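Local coordinates for alginase (Pseudoalteromonas, PDB 4Q8L), which probably cleaves the polysaccharide alginate by beta-elimination, as an alginate lyase of polysaccharide lyase family 18, at residues D13-N18 with G44-Y49; T62-E67 with S173-G178. All coordinates share one frame; numbering follows the deposited sequence.

Interaction 1 of 2, residues D13-N18 with G44-Y49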
ATOM      1  N   ASP A  13      -4.477   2.165  13.855  1.00 13.47           N
ATOM      2  CA  ASP A  13      -5.918   2.261  13.681  1.00 15.22           C
ATOM      3  C   ASP A  13      -6.298   1.357  12.516  1.00 15.99           C
ATOM      4  O   ASP A  13      -5.536   1.231  11.548  1.00 14.37           O
ATOM      5  CB  ASP A  13      -6.329   3.686  13.300  1.00 14.81           C
ATOM      6  CG  ASP A  13      -6.220   4.668  14.447  1.00 19.55           C
ATOM      7  OD1 ASP A  13      -6.027   5.866  14.151  1.00 19.68           O
ATOM      8  OD2 ASP A  13      -6.348   4.257  15.624  1.00 20.01           O
ATOM      9  N   LEU A  14      -7.469   0.735  12.608  1.00 13.62           N
ATOM     10  CA  LEU A  14      -8.034   0.000  11.482  1.00 15.61           C
ATOM     11  C   LEU A  14      -8.771   0.945  10.532  1.00 14.65           C
ATOM     12  O   LEU A  14      -9.694   1.657  10.942  1.00 14.26           O
ATOM     13  CB  LEU A  14      -9.004  -1.073  11.988  1.00 14.45           C
ATOM     14  CG  LEU A  14      -9.780  -1.877  10.943  1.00 14.83           C
ATOM     15  CD1 LEU A  14      -8.844  -2.421   9.848  1.00 13.68           C
ATOM     16  CD2 LEU A  14     -10.578  -3.015  11.616  1.00 14.90           C
ATOM     17  N   GLU A  15      -8.372   0.952   9.267  1.00 14.07           N
ATOM     18  CA  GLU A  15      -9.099   1.714   8.250  1.00 13.80           C
ATOM     19  C   GLU A  15     -10.000   0.781   7.435  1.00 14.63           C
ATOM     20  O   GLU A  15      -9.553   0.100   6.510  1.00 12.31           O
ATOM     21  CB  GLU A  15      -8.120   2.478   7.347  1.00 14.96           C
ATOM     22  CG  GLU A  15      -7.289   3.514   8.117  1.00 13.34           C
ATOM     23  CD  GLU A  15      -8.127   4.694   8.605  1.00 15.81           C
ATOM     24  OE1 GLU A  15      -8.970   5.190   7.825  1.00 14.29           O
ATOM     25  OE2 GLU A  15      -7.946   5.127   9.763  1.00 16.46           O
ATOM     26  N   GLY A  16     -11.272   0.731   7.801  1.00 14.18           N
ATOM     27  CA  GLY A  16     -12.204  -0.183   7.152  1.00 14.80           C
ATOM     28  C   GLY A  16     -12.586  -1.289   8.116  1.00 13.57           C
ATOM     29  O   GLY A  16     -11.959  -2.346   8.143  1.00 12.16           O
ATOM     30  N   ASP A  17     -13.621  -1.040   8.912  1.00 14.26           N
ATOM     31  CA  ASP A  17     -13.938  -1.892  10.055  1.00 18.17           C
ATOM     32  C   ASP A  17     -14.684  -3.170   9.688  1.00 18.48           C
ATOM     33  O   ASP A  17     -14.642  -4.162  10.425  1.00 16.54           O
ATOM     34  CB  ASP A  17     -14.755  -1.093  11.072  1.00 20.03           C
ATOM     35  CG  ASP A  17     -14.034   0.150  11.526  1.00 18.83           C
ATOM     36  OD1 ASP A  17     -13.110   0.024  12.350  1.00 20.33           O
ATOM     37  OD2 ASP A  17     -14.373   1.246  11.041  1.00 19.96           O
ATOM     38  N   ASN A  18     -15.362  -3.144   8.546  1.00 14.43           N
ATOM     39  CA  ASN A  18     -16.230  -4.243   8.152  1.00 17.20           C
ATOM     40  C   ASN A  18     -15.934  -4.703   6.718  1.00 16.91           C
ATOM     41  O   ASN A  18     -16.172  -3.963   5.767  1.00 20.08           O
ATOM     42  CB  ASN A  18     -17.699  -3.803   8.288  1.00 19.41           C
ATOM     43  CG  ASN A  18     -18.686  -4.945   8.061  1.00 28.94           C
ATOM     44  OD1 ASN A  18     -19.770  -4.738   7.517  1.00 40.16           O
ATOM     45  ND2 ASN A  18     -18.320  -6.150   8.490  1.00 26.19           N
ATOM     46  N   GLY A  44     -10.243   5.727  -4.791  1.00 17.07           N
ATOM     47  CA  GLY A  44     -10.323   4.296  -4.598  1.00 16.32           C
ATOM     48  C   GLY A  44     -10.889   3.878  -3.256  1.00 19.99           C
ATOM     49  O   GLY A  44     -11.375   4.708  -2.468  1.00 17.00           O
ATOM     50  N   TRP A  45     -10.843   2.572  -3.012  1.00 16.36           N
ATOM     51  CA  TRP A  45     -11.348   1.982  -1.784  1.00 16.71           C
ATOM     52  C   TRP A  45     -10.177   1.295  -1.121  1.00 17.56           C
ATOM     53  O   TRP A  45      -9.339   0.713  -1.805  1.00 17.00           O
ATOM     54  CB  TRP A  45     -12.411   0.932  -2.098  1.00 14.57           C
ATOM     55  CG  TRP A  45     -13.808   1.455  -2.295  1.00 16.49           C
ATOM     56  CD1 TRP A  45     -14.321   2.640  -1.846  1.00 19.32           C
ATOM     57  CD2 TRP A  45     -14.874   0.791  -2.985  1.00 17.81           C
ATOM     58  NE1 TRP A  45     -15.646   2.753  -2.210  1.00 17.82           N
ATOM     59  CE2 TRP A  45     -16.008   1.632  -2.913  1.00 17.93           C
ATOM     60  CE3 TRP A  45     -14.980  -0.436  -3.655  1.00 15.98           C
ATOM     61  CZ2 TRP A  45     -17.231   1.285  -3.484  1.00 19.22           C
ATOM     62  CZ3 TRP A  45     -16.203  -0.781  -4.224  1.00 18.28           C
ATOM     63  CH2 TRP A  45     -17.307   0.076  -4.136  1.00 17.94           C
ATOM     64  N   ARG A  46     -10.129   1.331   0.206  1.00 15.93           N
ATOM     65  CA  ARG A  46      -9.028   0.704   0.925  1.00 18.12           C
ATOM     66  C   ARG A  46      -9.502  -0.190   2.062  1.00 15.68           C
ATOM     67  O   ARG A  46     -10.618  -0.063   2.566  1.00 14.49           O
ATOM     68  CB  ARG A  46      -8.088   1.771   1.497  1.00 17.55           C
ATOM     69  CG  ARG A  46      -8.731   2.589   2.615  1.00 15.91           C
ATOM     70  CD  ARG A  46      -8.409   4.046   2.433  1.00 16.64           C
ATOM     71  NE  ARG A  46      -9.105   4.910   3.383  1.00 18.10           N
ATOM     72  CZ  ARG A  46      -8.556   5.404   4.491  1.00 17.14           C
ATOM     73  NH1 ARG A  46      -7.300   5.097   4.811  1.00 13.92           N
ATOM     74  NH2 ARG A  46      -9.262   6.212   5.277  1.00 17.29           N
ATOM     75  N   HIS A  47      -8.620  -1.092   2.459  1.00 14.31           N
ATOM     76  CA  HIS A  47      -8.785  -1.865   3.670  1.00 14.01           C
ATOM     77  C   HIS A  47      -7.355  -1.923   4.168  1.00 12.81           C
ATOM     78  O   HIS A  47      -6.508  -2.514   3.515  1.00 13.42           O
ATOM     79  CB  HIS A  47      -9.311  -3.259   3.341  1.00 12.61           C
ATOM     80  CG  HIS A  47     -10.056  -3.911   4.464  1.00 12.37           C
ATOM     81  ND1 HIS A  47     -10.498  -5.216   4.401  1.00 15.14           N
ATOM     82  CD2 HIS A  47     -10.455  -3.432   5.668  1.00 11.51           C
ATOM     83  CE1 HIS A  47     -11.136  -5.515   5.521  1.00 15.20           C
ATOM     84  NE2 HIS A  47     -11.122  -4.453   6.308  1.00 14.87           N
ATOM     85  N   GLU A  48      -7.060  -1.268   5.287  1.00 13.07           N
ATOM     86  CA  GLU A  48      -5.664  -1.139   5.688  1.00 13.72           C
ATOM     87  C   GLU A  48      -5.503  -0.718   7.153  1.00 14.21           C
ATOM     88  O   GLU A  48      -6.477  -0.359   7.824  1.00 15.06           O
ATOM     89  CB  GLU A  48      -4.941  -0.151   4.748  1.00 14.69           C
ATOM     90  CG  GLU A  48      -5.359   1.303   4.935  1.00 18.36           C
ATOM     91  CD  GLU A  48      -4.946   2.224   3.778  1.00 15.26           C
ATOM     92  OE1 GLU A  48      -5.556   3.302   3.640  1.00 17.73           O
ATOM     93  OE2 GLU A  48      -4.014   1.893   3.022  1.00 17.72           O
ATOM     94  N   TYR A  49      -4.268  -0.788   7.643  1.00 14.84           N
ATOM     95  CA  TYR A  49      -3.927  -0.313   8.974  1.00 14.15           C
ATOM     96  C   TYR A  49      -3.078   0.946   8.839  1.00 15.13           C
ATOM     97  O   TYR A  49      -2.350   1.102   7.860  1.00 13.95           O
ATOM     98  CB  TYR A  49      -3.161  -1.382   9.762  1.00 12.85           C
ATOM     99  CG  TYR A  49      -4.019  -2.550  10.167  1.00 12.37           C
ATOM    100  CD1 TYR A  49      -4.028  -3.717   9.421  1.00 11.63           C
ATOM    101  CD2 TYR A  49      -4.845  -2.478  11.286  1.00 13.74           C
ATOM    102  CE1 TYR A  49      -4.821  -4.793   9.787  1.00 12.27           C
ATOM    103  CE2 TYR A  49      -5.639  -3.549  11.659  1.00 11.72           C
ATOM    104  CZ  TYR A  49      -5.621  -4.700  10.900  1.00 12.95           C
ATOM    105  OH  TYR A  49      -6.403  -5.772  11.253  1.00 14.36           O
TER
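Glu15 and Arg46 meet through a salt bridge, OE1 of the glutamate lying 2.8 Å from NH2 of Arg46, with the carboxylate and guanidinium planes 25° apart. The bend at chi2 (-69°) folds the Glu15 carboxylate back toward NH2, while CB, set by the strand, lies over a face of the guanidinium. With two terminal nitrogens, Arg46 can serve a second acid on its own strand: Glu48 OE1, 2.8 Å from NH1, lies almost in the guanidinium plane and accepts with its anti lone pair. On the opposite sheet face, Leu14 CD1 sits 4.2 Å from the Tyr49 ring centroid, a CH-pi contact in which a branched methyl suits the flat ring. These side chains alternate about an antiparallel pairing at one border of a sheet of the beta-jelly-roll alginate lyase fold. Glu15 and Glu48 form its hydrogen-bonded pair, Glu15 N to Glu48 O at 2.7 Å and Glu48 N to Glu15 O at 3.1 Å. Gly16 ends the pairing: its backbone angles call for glycine, and a CB would strike His47 CD2. His37 also binds Glu15 OE1 and Ile38 O receives Arg46 NH2, while Lys50 pairs with Glu15 OE2 and Lys176 with Glu48 OE1.

Interaction 2 of 2, residues T62-E67 with S173-G178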
ATOM      1  N   THR A  62      11.832   8.756  13.005  1.00 23.59           N
ATOM      2  CA  THR A  62      11.342   7.392  13.185  1.00 21.58           C
ATOM      3  C   THR A  62      12.275   6.322  12.612  1.00 23.16           C
ATOM      4  O   THR A  62      12.853   6.477  11.536  1.00 21.95           O
ATOM      5  CB  THR A  62       9.919   7.193  12.596  1.00 25.23           C
ATOM      6  OG1 THR A  62      10.020   6.704  11.261  1.00 39.30           O
ATOM      7  CG2 THR A  62       9.139   8.486  12.583  1.00 21.30           C
ATOM      8  N   TYR A  63      12.424   5.240  13.363  1.00 23.08           N
ATOM      9  CA  TYR A  63      13.007   4.023  12.848  1.00 21.16           C
ATOM     10  C   TYR A  63      11.899   2.983  12.882  1.00 22.68           C
ATOM     11  O   TYR A  63      11.341   2.700  13.945  1.00 23.06           O
ATOM     12  CB  TYR A  63      14.173   3.566  13.716  1.00 22.46           C
ATOM     13  CG  TYR A  63      14.723   2.223  13.306  1.00 22.74           C
ATOM     14  CD1 TYR A  63      14.243   1.053  13.876  1.00 25.17           C
ATOM     15  CD2 TYR A  63      15.718   2.120  12.340  1.00 23.62           C
ATOM     16  CE1 TYR A  63      14.737  -0.177  13.501  1.00 25.56           C
ATOM     17  CE2 TYR A  63      16.216   0.887  11.956  1.00 25.01           C
ATOM     18  CZ  TYR A  63      15.725  -0.255  12.542  1.00 29.02           C
ATOM     19  OH  TYR A  63      16.219  -1.483  12.170  1.00 29.13           O
ATOM     20  N   GLU A  64      11.553   2.430  11.726  1.00 15.96           N
ATOM     21  CA  GLU A  64      10.528   1.402  11.693  1.00 15.82           C
ATOM     22  C   GLU A  64      10.845   0.334  10.656  1.00 17.58           C
ATOM     23  O   GLU A  64      11.420   0.614   9.597  1.00 16.32           O
ATOM     24  CB  GLU A  64       9.128   2.014  11.484  1.00 17.50           C
ATOM     25  CG  GLU A  64       8.910   2.663  10.133  1.00 22.55           C
ATOM     26  CD  GLU A  64       7.728   3.628  10.099  1.00 20.80           C
ATOM     27  OE1 GLU A  64       7.904   4.734   9.546  1.00 21.01           O
ATOM     28  OE2 GLU A  64       6.630   3.287  10.610  1.00 19.08           O
ATOM     29  N   VAL A  65      10.491  -0.899  10.994  1.00 12.38           N
ATOM     30  CA  VAL A  65      10.655  -2.036  10.102  1.00 14.42           C
ATOM     31  C   VAL A  65       9.363  -2.841  10.040  1.00 16.31           C
ATOM     32  O   VAL A  65       8.926  -3.401  11.053  1.00 17.16           O
ATOM     33  CB  VAL A  65      11.787  -2.956  10.570  1.00 15.30           C
ATOM     34  CG1 VAL A  65      11.916  -4.166   9.638  1.00 18.68           C
ATOM     35  CG2 VAL A  65      13.115  -2.183  10.637  1.00 20.45           C
ATOM     36  N   PHE A  66       8.741  -2.870   8.862  1.00 12.76           N
ATOM     37  CA  PHE A  66       7.543  -3.670   8.633  1.00 12.79           C
ATOM     38  C   PHE A  66       7.877  -4.847   7.725  1.00 14.04           C
ATOM     39  O   PHE A  66       8.509  -4.670   6.691  1.00 13.39           O
ATOM     40  CB  PHE A  66       6.429  -2.840   7.983  1.00 14.01           C
ATOM     41  CG  PHE A  66       5.227  -3.662   7.574  1.00 12.98           C
ATOM     42  CD1 PHE A  66       4.282  -4.050   8.515  1.00 11.44           C
ATOM     43  CD2 PHE A  66       5.058  -4.070   6.257  1.00 14.18           C
ATOM     44  CE1 PHE A  66       3.180  -4.826   8.151  1.00 12.58           C
ATOM     45  CE2 PHE A  66       3.953  -4.843   5.884  1.00 13.80           C
ATOM     46  CZ  PHE A  66       3.013  -5.218   6.831  1.00 12.54           C
ATOM     47  N   GLU A  67       7.450  -6.041   8.118  1.00 13.23           N
ATOM     48  CA  GLU A  67       7.668  -7.235   7.313  1.00 15.90           C
ATOM     49  C   GLU A  67       6.409  -8.093   7.262  1.00 18.58           C
ATOM     50  O   GLU A  67       5.692  -8.224   8.260  1.00 14.89           O
ATOM     51  CB  GLU A  67       8.833  -8.071   7.860  1.00 18.48           C
ATOM     52  CG  GLU A  67      10.166  -7.339   7.906  1.00 22.55           C
ATOM     53  CD  GLU A  67      11.278  -8.186   8.507  1.00 31.32           C
ATOM     54  OE1 GLU A  67      12.446  -7.744   8.472  1.00 39.30           O
ATOM     55  OE2 GLU A  67      10.985  -9.291   9.017  1.00 36.61           O
ATOM     56  N   SER A 173       4.734  12.250  10.023  1.00 18.16           N
ATOM     57  CA  SER A 173       4.622  11.209   9.009  1.00 20.57           C
ATOM     58  C   SER A 173       3.957   9.950   9.572  1.00 16.00           C
ATOM     59  O   SER A 173       3.973   9.706  10.785  1.00 15.33           O
ATOM     60  CB  SER A 173       6.023  10.868   8.473  1.00 16.83           C
ATOM     61  OG  SER A 173       6.852  10.420   9.535  1.00 16.88           O
ATOM     62  N   TYR A 174       3.373   9.146   8.693  1.00 14.09           N
ATOM     63  CA  TYR A 174       2.762   7.900   9.139  1.00 14.57           C
ATOM     64  C   TYR A 174       2.786   6.795   8.085  1.00 16.69           C
ATOM     65  O   TYR A 174       2.688   7.053   6.880  1.00 14.88           O
ATOM     66  CB  TYR A 174       1.332   8.132   9.645  1.00 13.76           C
ATOM     67  CG  TYR A 174       0.383   8.734   8.632  1.00 17.22           C
ATOM     68  CD1 TYR A 174      -0.496   7.935   7.912  1.00 18.34           C
ATOM     69  CD2 TYR A 174       0.350  10.107   8.414  1.00 16.34           C
ATOM     70  CE1 TYR A 174      -1.371   8.490   6.987  1.00 20.54           C
ATOM     71  CE2 TYR A 174      -0.523  10.668   7.500  1.00 17.19           C
ATOM     72  CZ  TYR A 174      -1.379   9.861   6.795  1.00 23.77           C
ATOM     73  OH  TYR A 174      -2.239  10.423   5.886  1.00 22.53           O
ATOM     74  N   PHE A 175       2.892   5.564   8.575  1.00 14.83           N
ATOM     75  CA  PHE A 175       2.922   4.362   7.747  1.00 14.77           C
ATOM     76  C   PHE A 175       1.560   3.681   7.698  1.00 13.55           C
ATOM     77  O   PHE A 175       0.859   3.624   8.709  1.00 12.04           O
ATOM     78  CB  PHE A 175       3.941   3.385   8.333  1.00 14.78           C
ATOM     79  CG  PHE A 175       4.129   2.132   7.518  1.00 16.19           C
ATOM     80  CD1 PHE A 175       4.698   2.190   6.244  1.00 12.69           C
ATOM     81  CD2 PHE A 175       3.763   0.896   8.035  1.00 13.62           C
ATOM     82  CE1 PHE A 175       4.889   1.032   5.494  1.00 12.73           C
ATOM     83  CE2 PHE A 175       3.958  -0.278   7.294  1.00 13.78           C
ATOM     84  CZ  PHE A 175       4.519  -0.204   6.020  1.00 12.49           C
ATOM     85  N   LYS A 176       1.197   3.168   6.521  1.00 13.68           N
ATOM     86  CA  LYS A 176      -0.006   2.360   6.334  1.00 12.33           C
ATOM     87  C   LYS A 176       0.374   1.098   5.564  1.00 12.75           C
ATOM     88  O   LYS A 176       1.343   1.097   4.810  1.00 12.41           O
ATOM     89  CB  LYS A 176      -1.084   3.133   5.547  1.00 13.69           C
ATOM     90  CG  LYS A 176      -1.588   4.418   6.215  1.00 15.88           C
ATOM     91  CD  LYS A 176      -2.924   4.912   5.604  1.00 14.75           C
ATOM     92  CE  LYS A 176      -2.773   5.369   4.137  1.00 15.88           C
ATOM     93  NZ  LYS A 176      -4.119   5.625   3.500  1.00 13.39           N
ATOM     94  N   PHE A 177      -0.379   0.022   5.764  1.00 12.32           N
ATOM     95  CA  PHE A 177      -0.197  -1.186   4.974  1.00 13.76           C
ATOM     96  C   PHE A 177      -1.526  -1.906   4.851  1.00 15.70           C
ATOM     97  O   PHE A 177      -2.406  -1.770   5.712  1.00 13.22           O
ATOM     98  CB  PHE A 177       0.846  -2.119   5.594  1.00 10.60           C
ATOM     99  CG  PHE A 177       0.396  -2.768   6.875  1.00 11.81           C
ATOM    100  CD1 PHE A 177       0.593  -2.135   8.101  1.00 13.34           C
ATOM    101  CD2 PHE A 177      -0.231  -4.008   6.856  1.00 10.09           C
ATOM    102  CE1 PHE A 177       0.169  -2.735   9.295  1.00 13.34           C
ATOM    103  CE2 PHE A 177      -0.660  -4.612   8.041  1.00 12.74           C
ATOM    104  CZ  PHE A 177      -0.457  -3.972   9.264  1.00  8.97           C
ATOM    105  N   GLY A 178      -1.668  -2.671   3.778  1.00 13.30           N
ATOM    106  CA  GLY A 178      -2.903  -3.389   3.526  1.00 12.19           C
ATOM    107  C   GLY A 178      -3.191  -3.434   2.042  1.00 14.37           C
ATOM    108  O   GLY A 178      -2.342  -3.855   1.253  1.00 14.60           O
TER
HETATM  109  O   HOH W   1       4.803   5.712  10.909  1.00 15.57           O
HETATM  110  O   HOH W   2       6.464   7.293   9.618  1.00 20.45           O
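Glu64 OE1 is gripped by several donors: a water 2.9 Å away, His85 NE2, Asn149 ND2 and, weakly, Thr62 OG1. That water also donates to Ser173 OG at 3.2 Å, and the same hydroxyl bonds Val57 O. The other carboxylate oxygen, Glu64 OE2, bonds Tyr222 OH and takes a second water at 3.1 Å, which weakly accepts from Phe175 N. Beside this buried polar end lies an aromatic cluster, where flat, apolar rings suit the gap between two facing sheets of the beta-sandwich, whose strand axes here run 10.1 Å apart. With CG anti to the backbone N (chi1 173°), Phe66 reaches across to touch two rings, Phe175 with its base and Phe177 with its outer end. Its CG lies 3.6 Å from Phe175 CE2, the planes inclined at 51°, and its CE1 stands 3.5 Å above the centre of the Phe177 ring. Exchanging Phe66 for an alanine would probably open a gap between the sheets and leave Phe175 and Phe177 freer to turn. No direct hydrogen bond joins the segments: ring packing, Glu64 OE2 against Phe175 CB and two water bridges, one weak, make the contact, and the many donors around the buried carboxylate would probably favour its ionised form.

Overall arrangement
Both contacts are mostly buried, yet they hold the fold in different directions. Interaction 1 works within a sheet, joining neighbouring strands near its border, and its first strand is partly exposed; interaction 2 works between sheets, where all the touching residues are buried. Accordingly, backbone hydrogen bonds and a charged network dominate the former, while aromatic rings and water-mediated links serve the latter. The two meet because strands 44-51 and 174-177 are neighbours in one sheet: Tyr49 N and Phe177 O, 2.9 Å apart, probably share a hydrogen bond, the charged network passes on to Lys176 on one face, and Tyr49 meets Phe177 on the other, carrying the aromatic packing inward.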